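Local coordinates for protein sulfoquinovosidase (Escherichia coli, PDB 5AEG) that hydrolyses sulfoquinovosyl diacylglycerides and sulfoquinovosyl glycerol to release sulfoquinovose, acting as a family 31 glycoside hydrolase, at residues Leu93-Ser96 against Arg102-Leu105; Leu572-Ala577 against Asp665-Ala670. One frame throughout, in Å; residues are numbered along the deposited sequence.

Interaction 1 of 2, residues Leu93-Ser96 against Arg102-Leu105; sequences LNIS and RLLL
S96 and L104 form the antiparallel hydrogen-bonded pair of a beta hairpin. L104 N gives a nearly straight bond to S96 O (2.8 Å, 169° at the hydrogen). In return S96 N reaches L104 O at 3.1 Å. I95 and L105 follow as a non-hydrogen-bonded pair, and here the CA-H of L105 points at N94 O (3.4 Å).

The side chain of L105 can be followed outward. Its CB rests against CD1 of L93 at 3.9 Å. CG lies beside the backbone N (chi1 -55°), which carries the branch out alongside I95. At the tip, CD2 packs on I95 CG1 at 3.8 Å. I95 CG2 also meets CD1 of L103 (4.0 Å), so L93, I95, L103 and L105 share one apolar face. S96 and L104 use the other face, where a water lies between S96 OG (2.8 Å) and L104 O, hydrogen-bonded to both.

The hairpin belongs to the N-terminal galactose mutarotase-like domain. Strand 79-85 pairs with strand 89-97 on the side away from strand 103-109, strand 221-228 pairs with strand 103-109, and L9 and F11 of strand 9-12 pack on I95.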
loop_
_atom_site.group_PDB
_atom_site.type_symbol
_atom_site.label_atom_id
_atom_site.label_comp_id
_atom_site.label_asym_id
_atom_site.label_seq_id
_atom_site.Cartn_x
_atom_site.Cartn_y
_atom_site.Cartn_z
ATOM N N LEU A 93 -16.048 24.166 15.602
ATOM C CA LEU A 93 -16.150 22.717 15.432
ATOM C C LEU A 93 -17.603 22.358 15.419
ATOM O O LEU A 93 -18.314 22.600 16.416
ATOM C CB LEU A 93 -15.441 22.001 16.582
ATOM C CG LEU A 93 -15.637 20.468 16.617
ATOM C CD1 LEU A 93 -14.969 19.857 15.381
ATOM C CD2 LEU A 93 -15.145 19.861 17.889
ATOM N N ASN A 94 -18.082 21.883 14.287
ATOM C CA ASN A 94 -19.389 21.332 14.173
ATOM C C ASN A 94 -19.363 19.821 14.405
ATOM O O ASN A 94 -18.532 19.094 13.794
ATOM C CB ASN A 94 -19.979 21.626 12.798
ATOM C CG ASN A 94 -21.398 22.103 12.908
ATOM O OD1 ASN A 94 -21.612 23.315 12.969
ATOM N ND2 ASN A 94 -22.368 21.169 13.050
ATOM N N ILE A 95 -20.305 19.361 15.213
ATOM C CA ILE A 95 -20.459 17.961 15.609
ATOM C C ILE A 95 -21.851 17.541 15.189
ATOM O O ILE A 95 -22.888 18.215 15.537
ATOM C CB ILE A 95 -20.335 17.797 17.094
ATOM C CG1 ILE A 95 -18.998 18.295 17.569
ATOM C CG2 ILE A 95 -20.543 16.330 17.566
ATOM C CD1 ILE A 95 -18.846 18.207 19.089
ATOM N N SER A 96 -21.882 16.461 14.409
ATOM C CA SER A 96 -23.117 15.962 13.809
ATOM C C SER A 96 -23.014 14.453 13.519
ATOM O O SER A 96 -21.913 13.882 13.637
ATOM C CB SER A 96 -23.519 16.793 12.615
ATOM O OG SER A 96 -22.865 16.514 11.388
ATOM N N ARG A 102 -22.544 8.111 10.928
ATOM C CA ARG A 102 -21.185 8.314 11.340
ATOM C C ARG A 102 -21.083 9.591 12.126
ATOM O O ARG A 102 -21.713 10.605 11.803
ATOM C CB ARG A 102 -20.282 8.456 10.114
ATOM C CG ARG A 102 -20.409 7.353 9.100
ATOM C CD ARG A 102 -19.189 7.272 8.160
ATOM N NE ARG A 102 -19.452 6.273 7.102
ATOM C CZ ARG A 102 -20.213 6.443 6.012
ATOM N NH1 ARG A 102 -20.778 7.597 5.772
ATOM N NH2 ARG A 102 -20.369 5.453 5.104
ATOM N N LEU A 103 -20.275 9.585 13.144
ATOM C CA LEU A 103 -19.879 10.835 13.732
ATOM C C LEU A 103 -19.088 11.697 12.742
ATOM O O LEU A 103 -18.069 11.245 12.227
ATOM C CB LEU A 103 -19.153 10.570 14.987
ATOM C CG LEU A 103 -18.543 11.815 15.642
ATOM C CD1 LEU A 103 -19.663 12.764 16.099
ATOM C CD2 LEU A 103 -17.607 11.519 16.739
ATOM N N LEU A 104 -19.563 12.914 12.417
ATOM C CA LEU A 104 -18.844 13.910 11.554
ATOM C C LEU A 104 -18.332 15.094 12.394
ATOM O O LEU A 104 -19.166 15.734 13.112
ATOM C CB LEU A 104 -19.781 14.397 10.468
ATOM C CG LEU A 104 -19.344 15.435 9.447
ATOM C CD1 LEU A 104 -18.179 14.851 8.661
ATOM C CD2 LEU A 104 -20.478 15.836 8.489
ATOM N N LEU A 105 -16.979 15.331 12.447
ATOM C CA LEU A 105 -16.401 16.528 13.077
ATOM C C LEU A 105 -15.884 17.425 11.997
ATOM O O LEU A 105 -15.102 17.000 11.129
ATOM C CB LEU A 105 -15.280 16.220 14.068
ATOM C CG LEU A 105 -15.516 15.257 15.212
ATOM C CD1 LEU A 105 -14.272 15.290 16.128
ATOM C CD2 LEU A 105 -16.761 15.603 16.009
HETATM O O HOH W 1 -20.659 18.138 11.729
#

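Interaction 2 of 2, residues Leu572-Ala577 against Asp665-Ala670; sequences LKEAVA and DSEWAA
A single indole N-H joins W668 to E574, more than 90 residues apart in sequence, with the two backbones no nearer than 11.1 Å between CA atoms. W668 is the N-cap residue of the short helix 669-673, and it closes an ST turn that starts at S666. E574 lies on helix 569-582, which packs with the family 31 TIM-barrel domain. The contact is thus made by two long side chains at the protein surface.

W668 NE1 donates to E574 OE1 at 2.9 Å. The bond is bent, with 145° at the hydrogen. OE1 is met on its syn side, but NE1 stands out of the carboxylate plane. The carboxylate comes to the edge of the indole and is turned steeply against it, the planes 75° apart. Its other oxygen, OE2, lies 3.6 Å from W668 CZ2. E574 spans the gap because CG is anti to the backbone N (chi1 173°) and the chain stays extended beyond it.

E667 brings a second carboxylate near, with OE2 4.4 Å from E574 OE1. Two like charges this close probably disfavour each other, and the indole N-H may offset part of this at E574 OE1. A phenylalanine in place of W668 would probably leave E574 OE1 without this donor and the carboxylate freer to turn.

The indole also makes an edge-to-face contact with Y571 of helix 569-582. K573, on the same helix, pairs with D251. The turn into the helix is tied by W668 N, which donates to S666 OG at 2.9 Å.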
loop_
_atom_site.group_PDB
_atom_site.type_symbol
_atom_site.label_atom_id
_atom_site.label_comp_id
_atom_site.label_asym_id
_atom_site.label_seq_id
_atom_site.Cartn_x
_atom_site.Cartn_y
_atom_site.Cartn_z
ATOM N N LEU A 572 -8.681 -19.552 -2.093
ATOM C CA LEU A 572 -8.344 -18.125 -2.356
ATOM C C LEU A 572 -9.478 -17.332 -3.083
ATOM O O LEU A 572 -9.781 -16.207 -2.769
ATOM C CB LEU A 572 -7.091 -18.055 -3.185
ATOM C CG LEU A 572 -5.810 -18.550 -2.513
ATOM C CD1 LEU A 572 -4.586 -18.521 -3.452
ATOM C CD2 LEU A 572 -5.508 -17.747 -1.234
ATOM N N LYS A 573 -10.145 -17.978 -4.016
ATOM C CA LYS A 573 -11.157 -17.366 -4.817
ATOM C C LYS A 573 -12.330 -17.053 -3.904
ATOM O O LYS A 573 -12.880 -15.978 -3.979
ATOM C CB LYS A 573 -11.460 -18.345 -6.000
ATOM C CG LYS A 573 -12.494 -17.910 -6.970
ATOM C CD LYS A 573 -12.420 -18.671 -8.319
ATOM C CE LYS A 573 -13.371 -17.995 -9.326
ATOM N NZ LYS A 573 -12.734 -16.807 -10.044
ATOM N N GLU A 574 -12.694 -17.967 -3.007
ATOM C CA GLU A 574 -13.682 -17.665 -1.998
ATOM C C GLU A 574 -13.296 -16.447 -1.106
ATOM O O GLU A 574 -14.125 -15.545 -0.850
ATOM C CB GLU A 574 -13.991 -18.918 -1.153
ATOM C CG GLU A 574 -14.924 -18.645 0.057
ATOM C CD GLU A 574 -15.060 -19.870 0.966
ATOM O OE1 GLU A 574 -14.225 -20.162 1.875
ATOM O OE2 GLU A 574 -15.982 -20.629 0.674
ATOM N N ALA A 575 -12.050 -16.436 -0.617
ATOM C CA ALA A 575 -11.551 -15.296 0.160
ATOM C C ALA A 575 -11.604 -13.990 -0.610
ATOM O O ALA A 575 -12.085 -12.959 -0.078
ATOM C CB ALA A 575 -10.151 -15.583 0.735
ATOM N N VAL A 576 -11.159 -14.015 -1.868
ATOM C CA VAL A 576 -11.205 -12.799 -2.717
ATOM C C VAL A 576 -12.659 -12.300 -2.945
ATOM O O VAL A 576 -12.910 -11.112 -3.006
ATOM C CB VAL A 576 -10.424 -13.050 -4.015
ATOM C CG1 VAL A 576 -10.697 -11.993 -5.062
ATOM C CG2 VAL A 576 -8.937 -13.193 -3.701
ATOM N N ALA A 577 -13.613 -13.234 -3.054
ATOM C CA ALA A 577 -15.029 -12.867 -3.208
ATOM C C ALA A 577 -15.562 -12.172 -1.928
ATOM O O ALA A 577 -16.200 -11.118 -2.018
ATOM C CB ALA A 577 -15.857 -14.134 -3.621
ATOM N N ASP A 665 -10.863 -28.145 11.798
ATOM C CA ASP A 665 -12.326 -28.052 11.588
ATOM C C ASP A 665 -12.724 -27.298 10.376
ATOM O O ASP A 665 -13.900 -27.123 10.138
ATOM C CB ASP A 665 -12.983 -27.396 12.817
ATOM C CG ASP A 665 -12.724 -28.206 14.092
ATOM O OD1 ASP A 665 -12.756 -29.441 14.007
ATOM O OD2 ASP A 665 -12.444 -27.651 15.142
ATOM N N SER A 666 -11.766 -26.807 9.575
ATOM C CA SER A 666 -12.163 -26.110 8.381
ATOM C C SER A 666 -12.945 -27.026 7.465
ATOM O O SER A 666 -12.584 -28.209 7.266
ATOM C CB SER A 666 -10.877 -25.660 7.601
ATOM O OG SER A 666 -11.271 -25.106 6.392
ATOM N N GLU A 667 -13.907 -26.467 6.790
ATOM C CA GLU A 667 -14.606 -27.210 5.753
ATOM C C GLU A 667 -13.738 -27.495 4.576
ATOM O O GLU A 667 -14.054 -28.343 3.793
ATOM C CB GLU A 667 -15.912 -26.527 5.340
ATOM C CG GLU A 667 -15.809 -25.226 4.558
ATOM C CD GLU A 667 -15.634 -23.953 5.442
ATOM O OE1 GLU A 667 -15.139 -24.010 6.615
ATOM O OE2 GLU A 667 -15.982 -22.878 4.915
ATOM N N TRP A 668 -12.592 -26.811 4.456
ATOM C CA TRP A 668 -11.566 -27.068 3.429
ATOM C C TRP A 668 -10.428 -28.027 3.850
ATOM O O TRP A 668 -9.395 -28.155 3.131
ATOM C CB TRP A 668 -10.889 -25.686 3.089
ATOM C CG TRP A 668 -11.850 -24.690 2.466
ATOM C CD1 TRP A 668 -12.497 -23.618 3.100
ATOM C CD2 TRP A 668 -12.189 -24.606 1.119
ATOM N NE1 TRP A 668 -13.238 -22.920 2.200
ATOM C CE2 TRP A 668 -13.066 -23.517 0.974
ATOM C CE3 TRP A 668 -11.859 -25.363 -0.009
ATOM C CZ2 TRP A 668 -13.552 -23.164 -0.222
ATOM C CZ3 TRP A 668 -12.398 -24.995 -1.213
ATOM C CH2 TRP A 668 -13.203 -23.910 -1.306
ATOM N N ALA A 669 -10.588 -28.709 4.991
ATOM C CA ALA A 669 -9.518 -29.536 5.524
ATOM C C ALA A 669 -9.041 -30.614 4.574
ATOM O O ALA A 669 -7.854 -30.899 4.555
ATOM C CB ALA A 669 -9.870 -30.190 6.851
ATOM N N ALA A 670 -9.929 -31.220 3.802
ATOM C CA ALA A 670 -9.469 -32.229 2.863
ATOM C C ALA A 670 -8.544 -31.590 1.782
ATOM O O ALA A 670 -7.536 -32.165 1.437
ATOM C CB ALA A 670 -10.606 -32.937 2.204
#

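Interaction 1 is mostly buried, while interaction 2 lies at the surface. Their centres are 40 Å apart, and they share no helix or strand. Residues 93-96 and 102-105 are neighbours in sequence, and the contact is local, joining two strands of one hairpin by paired backbone bonds and apolar packing. Residues 572-577 and 665-670 are distant in sequence. There a helix meets a turn through one side-chain bond, with no apolar side-chain pair across it, and the surface buried is about a third as large. Interaction 1 lies within one beta domain, with the L93, I95, L103 and L105 face buried. Interaction 2 joins helix 569-582 to the turn leading into helix 669-673. Both lie away from the known active and binding sites.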